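Local coordinates for UPF0141 protein yjdB (Campylobacter jejuni subsp. jejuni HB93-13, PDB 4TN0) that probably transfers phosphoethanolamine groups to periplasmic and cell-surface acceptors, using a zinc-containing catalytic domain of the alkaline phosphatase-like fold, at residues G36-N41 with T192-L197; N141-Q146 with K215-S220; Q146-L151 with G287-K292; H227-G232 with I236-M241. All blocks are in the same frame, centred on the assembly; numbering follows the deposited sequence.

Contact 1 (G36-N41 with T192-L197)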
loop_
_atom_site.group_PDB
_atom_site.type_symbol
_atom_site.label_atom_id
_atom_site.label_comp_id
_atom_site.label_asym_id
_atom_site.label_seq_id
_atom_site.Cartn_x
_atom_site.Cartn_y
_atom_site.Cartn_z
ATOM N N GLY A 36 11.942 -8.708 -5.758
ATOM C CA GLY A 36 12.848 -7.740 -6.347
ATOM C C GLY A 36 14.295 -8.175 -6.270
ATOM O O GLY A 36 15.193 -7.391 -6.565
ATOM N N GLY A 37 14.534 -9.420 -5.872
ATOM C CA GLY A 37 15.895 -9.918 -5.852
ATOM C C GLY A 37 16.577 -9.995 -4.497
ATOM O O GLY A 37 17.806 -10.117 -4.426
ATOM N N TYR A 38 15.801 -9.885 -3.422
ATOM C CA TYR A 38 16.326 -10.167 -2.085
ATOM C C TYR A 38 16.526 -11.677 -1.948
ATOM O O TYR A 38 15.630 -12.456 -2.249
ATOM C CB TYR A 38 15.372 -9.623 -1.014
ATOM C CG TYR A 38 15.772 -9.823 0.435
ATOM C CD1 TYR A 38 16.929 -9.251 0.962
ATOM C CD2 TYR A 38 14.948 -10.539 1.294
ATOM C CE1 TYR A 38 17.269 -9.424 2.309
ATOM C CE2 TYR A 38 15.272 -10.711 2.624
ATOM C CZ TYR A 38 16.426 -10.159 3.132
ATOM O OH TYR A 38 16.706 -10.362 4.472
ATOM N N THR A 39 17.691 -12.101 -1.486
ATOM C CA THR A 39 17.995 -13.526 -1.508
ATOM C C THR A 39 18.133 -14.234 -0.135
ATOM O O THR A 39 17.976 -15.450 -0.056
ATOM C CB THR A 39 19.279 -13.735 -2.303
ATOM O OG1 THR A 39 20.252 -12.810 -1.821
ATOM C CG2 THR A 39 19.046 -13.409 -3.752
ATOM N N LYS A 40 18.353 -13.476 0.937
ATOM C CA LYS A 40 18.577 -14.050 2.264
ATOM C C LYS A 40 17.366 -14.866 2.692
ATOM O O LYS A 40 17.499 -16.032 3.032
ATOM C CB LYS A 40 18.868 -12.951 3.288
ATOM C CG LYS A 40 18.957 -13.401 4.758
ATOM C CD LYS A 40 20.397 -13.596 5.222
ATOM C CE LYS A 40 20.456 -14.119 6.668
ATOM N NZ LYS A 40 19.744 -13.245 7.664
ATOM N N ASN A 41 16.188 -14.250 2.686
ATOM C CA ASN A 41 14.944 -14.972 2.975
ATOM C C ASN A 41 13.903 -14.725 1.884
ATOM O O ASN A 41 13.780 -13.609 1.394
ATOM C CB ASN A 41 14.379 -14.575 4.349
ATOM C CG ASN A 41 15.353 -14.866 5.484
ATOM O OD1 ASN A 41 16.039 -15.884 5.472
ATOM N ND2 ASN A 41 15.404 -13.980 6.476
ATOM N N THR A 192 13.313 -11.364 11.906
ATOM C CA THR A 192 12.048 -10.928 12.482
ATOM C C THR A 192 11.322 -9.985 11.541
ATOM O O THR A 192 10.108 -10.078 11.361
ATOM C CB THR A 192 12.273 -10.231 13.827
ATOM O OG1 THR A 192 13.264 -10.954 14.571
ATOM C CG2 THR A 192 10.985 -10.143 14.620
ATOM N N TYR A 193 12.089 -9.080 10.939
ATOM C CA TYR A 193 11.553 -8.090 10.021
ATOM C C TYR A 193 10.996 -8.781 8.781
ATOM O O TYR A 193 9.920 -8.408 8.292
ATOM C CB TYR A 193 12.631 -7.038 9.655
ATOM C CG TYR A 193 12.132 -5.963 8.701
ATOM C CD1 TYR A 193 11.312 -4.931 9.156
ATOM C CD2 TYR A 193 12.488 -5.975 7.350
ATOM C CE1 TYR A 193 10.830 -3.950 8.289
ATOM C CE2 TYR A 193 12.029 -4.989 6.476
ATOM C CZ TYR A 193 11.204 -3.981 6.956
ATOM O OH TYR A 193 10.746 -3.008 6.106
ATOM N N ASP A 194 11.731 -9.777 8.287
ATOM C CA ASP A 194 11.343 -10.541 7.108
ATOM C C ASP A 194 10.094 -11.406 7.327
ATOM O O ASP A 194 9.257 -11.576 6.412
ATOM C CB ASP A 194 12.501 -11.415 6.653
ATOM C CG ASP A 194 13.578 -10.617 5.964
ATOM O OD1 ASP A 194 13.328 -9.428 5.680
ATOM O OD2 ASP A 194 14.650 -11.173 5.662
ATOM N N ASN A 195 9.964 -11.943 8.536
ATOM C CA ASN A 195 8.750 -12.663 8.905
ATOM C C ASN A 195 7.526 -11.777 8.757
ATOM O O ASN A 195 6.494 -12.237 8.280
ATOM C CB ASN A 195 8.817 -13.178 10.343
ATOM C CG ASN A 195 9.746 -14.347 10.504
ATOM O OD1 ASN A 195 10.101 -15.017 9.536
ATOM N ND2 ASN A 195 10.161 -14.594 11.743
ATOM N N THR A 196 7.636 -10.516 9.174
ATOM C CA THR A 196 6.510 -9.600 9.070
ATOM C C THR A 196 6.146 -9.375 7.607
ATOM O O THR A 196 4.980 -9.203 7.275
ATOM C CB THR A 196 6.796 -8.226 9.728
ATOM O OG1 THR A 196 7.764 -7.494 8.952
ATOM C CG2 THR A 196 7.311 -8.410 11.099
ATOM N N LEU A 197 7.153 -9.381 6.737
ATOM C CA LEU A 197 6.926 -9.220 5.300
ATOM C C LEU A 197 6.225 -10.455 4.719
ATOM O O LEU A 197 5.329 -10.341 3.872
ATOM C CB LEU A 197 8.256 -8.975 4.579
ATOM C CG LEU A 197 9.018 -7.668 4.879
ATOM C CD1 LEU A 197 10.324 -7.593 4.116
ATOM C CD2 LEU A 197 8.164 -6.437 4.568
#

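Contact 2 (N141-Q146 with K215-S220)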
loop_
_atom_site.group_PDB
_atom_site.type_symbol
_atom_site.label_atom_id
_atom_site.label_comp_id
_atom_site.label_asym_id
_atom_site.label_seq_id
_atom_site.Cartn_x
_atom_site.Cartn_y
_atom_site.Cartn_z
ATOM N N ASN A 141 -20.034 -9.201 0.189
ATOM C CA ASN A 141 -21.433 -9.596 0.004
ATOM C C ASN A 141 -22.273 -8.392 -0.433
ATOM O O ASN A 141 -23.166 -8.525 -1.274
ATOM C CB ASN A 141 -22.006 -10.243 1.280
ATOM C CG ASN A 141 -21.461 -11.658 1.528
ATOM O OD1 ASN A 141 -21.049 -12.352 0.595
ATOM N ND2 ASN A 141 -21.456 -12.082 2.792
ATOM N N HIS A 142 -21.969 -7.215 0.117
ATOM C CA HIS A 142 -22.721 -6.004 -0.211
ATOM C C HIS A 142 -21.979 -5.060 -1.161
ATOM O O HIS A 142 -21.885 -3.859 -0.906
ATOM C CB HIS A 142 -23.100 -5.236 1.053
ATOM C CG HIS A 142 -23.728 -6.076 2.119
ATOM N ND1 HIS A 142 -23.043 -7.060 2.801
ATOM C CD2 HIS A 142 -24.982 -6.068 2.631
ATOM C CE1 HIS A 142 -23.848 -7.622 3.687
ATOM N NE2 HIS A 142 -25.030 -7.036 3.606
ATOM N N LEU A 143 -21.502 -5.600 -2.278
ATOM C CA LEU A 143 -20.818 -4.807 -3.295
ATOM C C LEU A 143 -21.805 -4.012 -4.163
ATOM O O LEU A 143 -22.991 -4.326 -4.213
ATOM C CB LEU A 143 -19.964 -5.709 -4.192
ATOM C CG LEU A 143 -18.719 -6.392 -3.630
ATOM C CD1 LEU A 143 -17.912 -7.010 -4.768
ATOM C CD2 LEU A 143 -17.853 -5.423 -2.815
ATOM N N SER A 144 -21.301 -2.973 -4.826
ATOM C CA SER A 144 -22.026 -2.254 -5.874
ATOM C C SER A 144 -21.384 -2.558 -7.220
ATOM O O SER A 144 -20.688 -3.570 -7.361
ATOM C CB SER A 144 -22.039 -0.746 -5.618
ATOM O OG SER A 144 -22.544 -0.448 -4.328
ATOM N N ASP A 145 -21.589 -1.684 -8.202
ATOM C CA ASP A 145 -21.095 -1.964 -9.545
ATOM C C ASP A 145 -19.625 -1.582 -9.651
ATOM O O ASP A 145 -18.854 -2.252 -10.344
ATOM C CB ASP A 145 -21.918 -1.214 -10.617
ATOM C CG ASP A 145 -23.411 -1.571 -10.602
ATOM O OD1 ASP A 145 -23.946 -2.022 -9.561
ATOM O OD2 ASP A 145 -24.061 -1.373 -11.650
ATOM N N GLN A 146 -19.244 -0.518 -8.943
ATOM C CA GLN A 146 -17.843 -0.089 -8.815
ATOM C C GLN A 146 -17.468 0.134 -7.344
ATOM O O GLN A 146 -18.114 0.917 -6.632
ATOM C CB GLN A 146 -17.589 1.183 -9.625
ATOM C CG GLN A 146 -17.197 0.946 -11.075
ATOM C CD GLN A 146 -18.373 1.005 -12.030
ATOM O OE1 GLN A 146 -19.408 1.622 -11.747
ATOM N NE2 GLN A 146 -18.212 0.373 -13.184
ATOM N N LYS A 215 -15.592 -13.393 -9.759
ATOM C CA LYS A 215 -15.372 -13.120 -11.185
ATOM C C LYS A 215 -16.595 -12.538 -11.882
ATOM O O LYS A 215 -16.625 -12.403 -13.105
ATOM C CB LYS A 215 -14.791 -14.332 -11.913
ATOM C CG LYS A 215 -13.429 -14.714 -11.313
ATOM C CD LYS A 215 -12.456 -13.519 -11.446
ATOM C CE LYS A 215 -11.048 -13.804 -10.940
ATOM N NZ LYS A 215 -10.445 -15.056 -11.489
ATOM N N SER A 216 -17.612 -12.216 -11.095
ATOM C CA SER A 216 -18.729 -11.448 -11.613
ATOM C C SER A 216 -18.193 -10.030 -11.885
ATOM O O SER A 216 -18.831 -9.212 -12.547
ATOM C CB SER A 216 -19.891 -11.445 -10.619
ATOM O OG SER A 216 -20.967 -10.626 -11.050
ATOM N N TYR A 217 -17.003 -9.766 -11.341
ATOM C CA TYR A 217 -16.318 -8.472 -11.374
ATOM C C TYR A 217 -14.927 -8.498 -12.020
ATOM O O TYR A 217 -14.270 -9.540 -12.109
ATOM C CB TYR A 217 -16.159 -7.923 -9.961
ATOM C CG TYR A 217 -17.421 -7.448 -9.302
ATOM C CD1 TYR A 217 -17.774 -6.105 -9.342
ATOM C CD2 TYR A 217 -18.246 -8.327 -8.618
ATOM C CE1 TYR A 217 -18.917 -5.650 -8.725
ATOM C CE2 TYR A 217 -19.400 -7.881 -7.996
ATOM C CZ TYR A 217 -19.729 -6.538 -8.053
ATOM O OH TYR A 217 -20.871 -6.082 -7.434
ATOM N N GLU A 218 -14.481 -7.326 -12.454
ATOM C CA GLU A 218 -13.089 -7.133 -12.816
ATOM C C GLU A 218 -12.367 -6.665 -11.544
ATOM O O GLU A 218 -12.661 -5.587 -10.999
ATOM C CB GLU A 218 -12.946 -6.102 -13.941
ATOM C CG GLU A 218 -11.693 -5.235 -13.838
ATOM C CD GLU A 218 -11.656 -4.119 -14.866
ATOM O OE1 GLU A 218 -10.965 -3.097 -14.620
ATOM O OE2 GLU A 218 -12.309 -4.271 -15.925
ATOM N N SER A 219 -11.435 -7.485 -11.063
ATOM C CA SER A 219 -10.847 -7.254 -9.746
ATOM C C SER A 219 -9.363 -6.941 -9.838
ATOM O O SER A 219 -8.617 -7.555 -10.611
ATOM C CB SER A 219 -11.062 -8.469 -8.843
ATOM O OG SER A 219 -12.444 -8.684 -8.599
ATOM N N SER A 220 -8.941 -5.974 -9.036
ATOM C CA SER A 220 -7.529 -5.656 -8.929
ATOM C C SER A 220 -7.089 -5.491 -7.477
ATOM O O SER A 220 -7.859 -5.016 -6.626
ATOM C CB SER A 220 -7.215 -4.392 -9.717
ATOM O OG SER A 220 -7.537 -4.576 -11.081
#

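Contact 3 (Q146-L151 with G287-K292)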
loop_
_atom_site.group_PDB
_atom_site.type_symbol
_atom_site.label_atom_id
_atom_site.label_comp_id
_atom_site.label_asym_id
_atom_site.label_seq_id
_atom_site.Cartn_x
_atom_site.Cartn_y
_atom_site.Cartn_z
ATOM N N GLN A 146 -19.244 -0.518 -8.943
ATOM C CA GLN A 146 -17.843 -0.089 -8.815
ATOM C C GLN A 146 -17.468 0.134 -7.344
ATOM O O GLN A 146 -18.114 0.917 -6.632
ATOM C CB GLN A 146 -17.589 1.183 -9.625
ATOM C CG GLN A 146 -17.197 0.946 -11.075
ATOM C CD GLN A 146 -18.373 1.005 -12.030
ATOM O OE1 GLN A 146 -19.408 1.622 -11.747
ATOM N NE2 GLN A 146 -18.212 0.373 -13.184
ATOM N N ASN A 147 -16.428 -0.565 -6.893
ATOM C CA ASN A 147 -16.037 -0.533 -5.480
ATOM C C ASN A 147 -14.548 -0.334 -5.265
ATOM O O ASN A 147 -13.733 -1.000 -5.917
ATOM C CB ASN A 147 -16.427 -1.840 -4.785
ATOM C CG ASN A 147 -17.849 -2.263 -5.071
ATOM O OD1 ASN A 147 -18.769 -1.977 -4.298
ATOM N ND2 ASN A 147 -18.039 -2.950 -6.194
ATOM N N ILE A 148 -14.179 0.541 -4.332
ATOM C CA ILE A 148 -12.806 0.511 -3.825
ATOM C C ILE A 148 -12.855 0.194 -2.350
ATOM O O ILE A 148 -13.581 0.829 -1.573
ATOM C CB ILE A 148 -12.007 1.831 -4.066
ATOM C CG1 ILE A 148 -10.551 1.645 -3.620
ATOM C CG2 ILE A 148 -12.667 3.030 -3.386
ATOM C CD1 ILE A 148 -9.628 2.808 -3.948
ATOM N N ILE A 149 -12.078 -0.819 -1.985
ATOM C CA ILE A 149 -11.892 -1.217 -0.604
ATOM C C ILE A 149 -10.452 -0.977 -0.177
ATOM O O ILE A 149 -9.505 -1.511 -0.777
ATOM C CB ILE A 149 -12.256 -2.702 -0.405
ATOM C CG1 ILE A 149 -13.671 -2.960 -0.968
ATOM C CG2 ILE A 149 -12.132 -3.083 1.077
ATOM C CD1 ILE A 149 -14.182 -4.380 -0.806
ATOM N N VAL A 150 -10.277 -0.142 0.842
ATOM C CA VAL A 150 -8.938 0.105 1.371
ATOM C C VAL A 150 -8.687 -0.737 2.622
ATOM O O VAL A 150 -9.497 -0.759 3.559
ATOM C CB VAL A 150 -8.708 1.587 1.705
ATOM C CG1 VAL A 150 -7.290 1.775 2.243
ATOM C CG2 VAL A 150 -8.930 2.471 0.470
ATOM N N LEU A 151 -7.589 -1.484 2.600
ATOM C CA LEU A 151 -7.136 -2.159 3.798
ATOM C C LEU A 151 -5.817 -1.512 4.237
ATOM O O LEU A 151 -4.825 -1.545 3.492
ATOM C CB LEU A 151 -6.960 -3.657 3.551
ATOM C CG LEU A 151 -8.183 -4.368 2.955
ATOM C CD1 LEU A 151 -7.890 -5.847 2.689
ATOM C CD2 LEU A 151 -9.419 -4.184 3.817
ATOM N N GLY A 287 -8.032 7.270 -12.451
ATOM C CA GLY A 287 -8.033 6.534 -13.701
ATOM C C GLY A 287 -8.699 5.170 -13.642
ATOM O O GLY A 287 -9.266 4.698 -14.630
ATOM N N TYR A 288 -8.640 4.532 -12.481
ATOM C CA TYR A 288 -9.132 3.170 -12.371
ATOM C C TYR A 288 -10.639 3.134 -12.477
ATOM O O TYR A 288 -11.202 2.182 -13.024
ATOM C CB TYR A 288 -8.698 2.516 -11.057
ATOM C CG TYR A 288 -8.935 1.027 -11.064
ATOM C CD1 TYR A 288 -10.146 0.492 -10.635
ATOM C CD2 TYR A 288 -7.955 0.156 -11.528
ATOM C CE1 TYR A 288 -10.371 -0.869 -10.658
ATOM C CE2 TYR A 288 -8.171 -1.205 -11.556
ATOM C CZ TYR A 288 -9.383 -1.711 -11.119
ATOM O OH TYR A 288 -9.602 -3.067 -11.143
ATOM N N PHE A 289 -11.302 4.158 -11.950
ATOM C CA PHE A 289 -12.757 4.188 -12.013
ATOM C C PHE A 289 -13.221 5.156 -13.103
ATOM O O PHE A 289 -14.379 5.561 -13.129
ATOM C CB PHE A 289 -13.335 4.562 -10.649
ATOM C CG PHE A 289 -13.069 3.530 -9.609
ATOM C CD1 PHE A 289 -13.969 2.504 -9.385
ATOM C CD2 PHE A 289 -11.886 3.548 -8.886
ATOM C CE1 PHE A 289 -13.711 1.532 -8.438
ATOM C CE2 PHE A 289 -11.628 2.580 -7.940
ATOM C CZ PHE A 289 -12.538 1.571 -7.718
ATOM N N ASN A 290 -12.312 5.444 -14.039
ATOM C CA ASN A 290 -12.573 6.318 -15.186
ATOM C C ASN A 290 -13.136 7.689 -14.819
ATOM O O ASN A 290 -14.066 8.169 -15.469
ATOM C CB ASN A 290 -13.539 5.631 -16.165
ATOM C CG ASN A 290 -13.000 4.315 -16.691
ATOM O OD1 ASN A 290 -13.540 3.241 -16.395
ATOM N ND2 ASN A 290 -11.911 4.388 -17.449
ATOM N N VAL A 291 -12.599 8.310 -13.771
ATOM C CA VAL A 291 -13.092 9.627 -13.371
ATOM C C VAL A 291 -12.625 10.683 -14.371
ATOM O O VAL A 291 -11.424 10.825 -14.631
ATOM C CB VAL A 291 -12.634 10.018 -11.940
ATOM C CG1 VAL A 291 -13.025 11.455 -11.631
ATOM C CG2 VAL A 291 -13.262 9.092 -10.909
ATOM N N LYS A 292 -13.578 11.422 -14.933
ATOM C CA LYS A 292 -13.237 12.441 -15.913
ATOM C C LYS A 292 -13.063 13.767 -15.182
ATOM O O LYS A 292 -13.975 14.237 -14.510
ATOM C CB LYS A 292 -14.314 12.542 -17.008
ATOM C CG LYS A 292 -14.450 11.289 -17.886
ATOM C CD LYS A 292 -13.165 11.014 -18.684
ATOM C CE LYS A 292 -13.224 9.729 -19.532
ATOM N NZ LYS A 292 -14.188 9.765 -20.677
#

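Contact 4 (H227-G232 with I236-M241)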
loop_
_atom_site.group_PDB
_atom_site.type_symbol
_atom_site.label_atom_id
_atom_site.label_comp_id
_atom_site.label_asym_id
_atom_site.label_seq_id
_atom_site.Cartn_x
_atom_site.Cartn_y
_atom_site.Cartn_z
ATOM N N HIS A 227 6.249 3.730 3.857
ATOM C CA HIS A 227 7.690 4.078 3.856
ATOM C C HIS A 227 8.548 2.853 4.229
ATOM O O HIS A 227 8.026 1.768 4.515
ATOM C CB HIS A 227 7.993 5.200 4.832
ATOM C CG HIS A 227 7.498 4.917 6.212
ATOM N ND1 HIS A 227 8.105 3.994 7.037
ATOM C CD2 HIS A 227 6.435 5.403 6.902
ATOM C CE1 HIS A 227 7.436 3.923 8.177
ATOM N NE2 HIS A 227 6.424 4.772 8.123
ATOM N N GLY A 228 9.860 3.017 4.207
ATOM C CA GLY A 228 10.746 1.922 4.537
ATOM C C GLY A 228 11.064 1.889 6.013
ATOM O O GLY A 228 10.275 2.331 6.839
ATOM N N GLU A 229 12.219 1.339 6.346
ATOM C CA GLU A 229 12.642 1.168 7.739
ATOM C C GLU A 229 14.140 0.924 7.797
ATOM O O GLU A 229 14.689 0.251 6.927
ATOM C CB GLU A 229 11.916 -0.003 8.401
ATOM C CG GLU A 229 12.197 -0.170 9.898
ATOM C CD GLU A 229 11.315 0.713 10.766
ATOM O OE1 GLU A 229 10.899 1.823 10.305
ATOM O OE2 GLU A 229 11.050 0.289 11.920
ATOM N N SER A 230 14.798 1.486 8.804
ATOM C CA SER A 230 16.204 1.167 9.085
ATOM C C SER A 230 16.317 0.059 10.152
ATOM O O SER A 230 15.538 0.035 11.100
ATOM C CB SER A 230 16.964 2.416 9.536
ATOM O OG SER A 230 17.269 3.218 8.420
ATOM N N LEU A 231 17.320 -0.811 10.018
ATOM C CA LEU A 231 17.476 -1.952 10.912
ATOM C C LEU A 231 18.891 -2.010 11.517
ATOM O O LEU A 231 19.496 -3.079 11.605
ATOM C CB LEU A 231 17.169 -3.243 10.152
ATOM C CG LEU A 231 15.740 -3.363 9.593
ATOM C CD1 LEU A 231 15.654 -4.530 8.661
ATOM C CD2 LEU A 231 14.698 -3.503 10.658
ATOM N N GLY A 232 19.425 -0.853 11.910
ATOM C CA GLY A 232 20.734 -0.794 12.542
ATOM C C GLY A 232 21.882 -0.460 11.602
ATOM O O GLY A 232 22.995 -0.183 12.044
ATOM N N ILE A 236 21.349 3.462 12.389
ATOM C CA ILE A 236 20.020 4.029 12.304
ATOM C C ILE A 236 18.962 2.963 12.554
ATOM O O ILE A 236 19.026 1.877 11.983
ATOM C CB ILE A 236 19.789 4.699 10.932
ATOM C CG1 ILE A 236 20.966 5.613 10.589
ATOM C CG2 ILE A 236 18.466 5.454 10.921
ATOM C CD1 ILE A 236 21.212 5.719 9.084
ATOM N N TYR A 237 18.011 3.272 13.432
ATOM C CA TYR A 237 16.825 2.420 13.626
ATOM C C TYR A 237 15.537 3.144 13.284
ATOM O O TYR A 237 15.495 4.389 13.219
ATOM C CB TYR A 237 16.746 1.907 15.071
ATOM C CG TYR A 237 17.880 0.989 15.401
ATOM C CD1 TYR A 237 17.749 -0.377 15.215
ATOM C CD2 TYR A 237 19.104 1.489 15.839
ATOM C CE1 TYR A 237 18.783 -1.246 15.496
ATOM C CE2 TYR A 237 20.172 0.617 16.120
ATOM C CZ TYR A 237 20.000 -0.748 15.941
ATOM O OH TYR A 237 21.020 -1.630 16.203
ATOM N N LEU A 238 14.485 2.346 13.084
ATOM C CA LEU A 238 13.141 2.842 12.837
ATOM C C LEU A 238 13.105 3.727 11.573
ATOM O O LEU A 238 13.717 3.402 10.545
ATOM C CB LEU A 238 12.626 3.588 14.069
ATOM C CG LEU A 238 12.747 2.656 15.306
ATOM C CD1 LEU A 238 12.503 3.416 16.591
ATOM C CD2 LEU A 238 11.924 1.361 15.287
ATOM N N HIS A 239 12.336 4.802 11.585
ATOM C CA HIS A 239 12.267 5.592 10.369
ATOM C C HIS A 239 12.153 7.061 10.680
ATOM O O HIS A 239 12.645 7.515 11.706
ATOM C CB HIS A 239 11.098 5.139 9.495
ATOM C CG HIS A 239 9.805 4.996 10.240
ATOM N ND1 HIS A 239 9.451 3.841 10.910
ATOM C CD2 HIS A 239 8.778 5.867 10.415
ATOM C CE1 HIS A 239 8.262 4.007 11.463
ATOM N NE2 HIS A 239 7.831 5.224 11.179
ATOM N N GLY A 240 11.520 7.806 9.779
ATOM C CA GLY A 240 11.283 9.210 10.005
ATOM C C GLY A 240 12.490 10.130 9.873
ATOM O O GLY A 240 12.417 11.278 10.313
ATOM N N MET A 241 13.593 9.647 9.297
ATOM C CA MET A 241 14.764 10.513 9.057
ATOM C C MET A 241 14.403 11.543 7.962
ATOM O O MET A 241 13.695 11.208 7.011
ATOM C CB MET A 241 15.983 9.664 8.654
ATOM C CG MET A 241 17.274 10.455 8.413
ATOM S SD MET A 241 18.779 9.466 8.162
ATOM C CE MET A 241 19.125 8.897 9.825
#

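Contact 1 (G36-N41 with T192-L197)
The backbones of Asn41 and Asp194 come no closer than 7.0 Å between CA atoms, so residues 36-41, an irregular loop between strands 18-24 and 53-59, meet a turn of the long helix 186-211 through side chains alone. One carboxylate does the joining. Tyr38 and Asp194 reach for each other from opposite directions, and OH of Tyr38 donates to OD2 of Asp194 at 2.5 Å, striking the syn lone pair, on the side of the other carboxylate oxygen. The ring meets the acid with its edge: OD2 lies near the ring plane, 3.1 Å from CE2 of Tyr38, while the carboxylate plane is turned 76° from the ring. Extension of the phenol follows from a chi1 of -180°, which carries CG away from the backbone N and out toward the helix. Asn41 crosses Asp194 at about a right angle and uses the anti lone pair of the same oxygen, its ND2 standing 3.0 Å from OD2 of Asp194 with an N-H...O angle of 144°. ND2 is also bonded to OD1 of Asn191, one turn back on the helix, and OD1 of Asp194 accepts from ND2 of Asn32. A buried carboxylate thus has both oxygens engaged by neutral donors, two of them sharing OD2, which is consistent with a negative charge stabilised by hydrogen bonds where loop and helix meet.

Contact 2 (N141-Q146 with K215-S220)
Tyr217, from the loop before strand 218-224, reaches the loop 141-146 in a contact at the surface, at the end of the central sheet where the chain enters two parallel inner strands. Residues 141-146 lead from helix 133-139 into strand 146-152, and residues 215-220 run into strand 218-224; strand 18-24 lies between those two in the sheet, so Tyr217 reaches past it. Its OH donates to the backbone O of Ser144 at 2.5 Å. The approach is not along a lone pair: the phenol oxygen stands above the carbonyl plane, 36° out of it. Seen from the ring, however, O of Ser144 lies in plane at the edge, 3.1 Å from CE1 of Tyr217. Leu143 attends to a face instead. Its CD1 sits 4.0 Å from the centroid of the Tyr217 ring, 24° off the normal, a CH-pi contact displaced toward the CE2 side, while its CB packs 3.4 Å from OH of Tyr217. With chi1 at -71°, the tyrosine CG lies opposite its own carbonyl carbon, and the ring extends toward the loop. The hydroxyl of Ser144 turns elsewhere, to OD2 of Asp100. The phenol therefore combines a polar tip with an apolar face: the hydrogen bond to a main-chain carbonyl probably sets the position of the hydroxyl, while the leucine methyl covers one ring face.

Contact 3 (Q146-L151 with G287-K292)
Phe289 presents the edge of its ring to the start of strand 146-152, and the strand answers with one side chain, a stretch of main chain and a second side chain in succession. At CD1 the neighbour is Gln146, whose CB lies 3.9 Å away and whose CG also sits in the ring plane. The two side chains slide past each other in opposite directions. A bend at chi2 (95°) turns the polar end of the glutamine away, and its amide plane stands at 89° to the ring. Farther round the rim, CZ of Phe289 comes 3.4 Å from the backbone O of Asn147, which again lies at the edge. Beyond it, CB of Ile148 packs 3.7 Å from CZ of Phe289 at an oblique angle. One ring face is covered by CD1 of Tyr288, the preceding residue; Leu94 of helix 90-96 also touches the ring. Helix 281-288 ends in a Schellman motif, with Asn290, the residue after Phe289, at positive phi as C-prime. No hydrogen bond crosses the contact, and its chemistry is that of dispersion, with a carbonyl oxygen beside the weakly positive aromatic rim probably adding a modest electrostatic attraction.

Contact 4 (H227-G232 with I236-M241)
His239 and Glu229 make the tight end of this short hairpin. ND1 of His239 donates to OE1 of Glu229 at 2.6 Å, close to the imidazole plane and onto the syn lone pair of the carboxylate; a bend at chi2 (84°) turns the acid back toward it. OE2 of Glu229 is held by OH of Tyr161. CE1 of His227 lies over the centre of the His239 ring, 3.3 Å from its CD2, although the two imidazoles are inclined at 35° and form no regular stack. ND1 of His227 bonds the O of Gly228 in its ring plane, which probably holds the ring with NE2 facing the zinc. N of Ser230 bonds O of Leu238 at 2.8 Å and nearly straight, 171°, whereas the return bond is weak. OG of Ser230, bonded to Gln250, packs 3.6 Å from CG2 of Ile236. Packing stays close at Gly232, whose N donates to O of Ile236 and whose CA rests over the Tyr237 ring, 3.7 Å from its centroid. The outer side is looser: Tyr237 and Leu238 are partly exposed there, and Leu231 points away from the partner strand. His227 binds the zinc together with Glu26, Asp226 and the phosphothreonine at position 65, whose phosphate is hydrogen-bonded to His239 NE2, in the metal site of an alkaline phosphatase-like phosphoethanolamine transferase.

How the contacts relate
Contact 3 is buried and mainly apolar, without a hydrogen bond, whereas contact 2 lies at the surface. Contacts 1 and 4 are partly buried; both use a carboxylate, to which contact 4 adds the backbone bonds of a hairpin. Contacts 2 and 3 are neighbours, their centres about 11 Å apart: they share Gln146, reach the same central sheet, and are joined by a probable hydrogen bond between Ser220 and Tyr288. Contacts 1 and 4 touch through Tyr193 of helix 186-211, which packs on Leu231 and Glu229. Contact 4 lies across the chain's centre from contacts 2 and 3, so sheet-end packing is separated from the zinc site, which contact 4 alone includes.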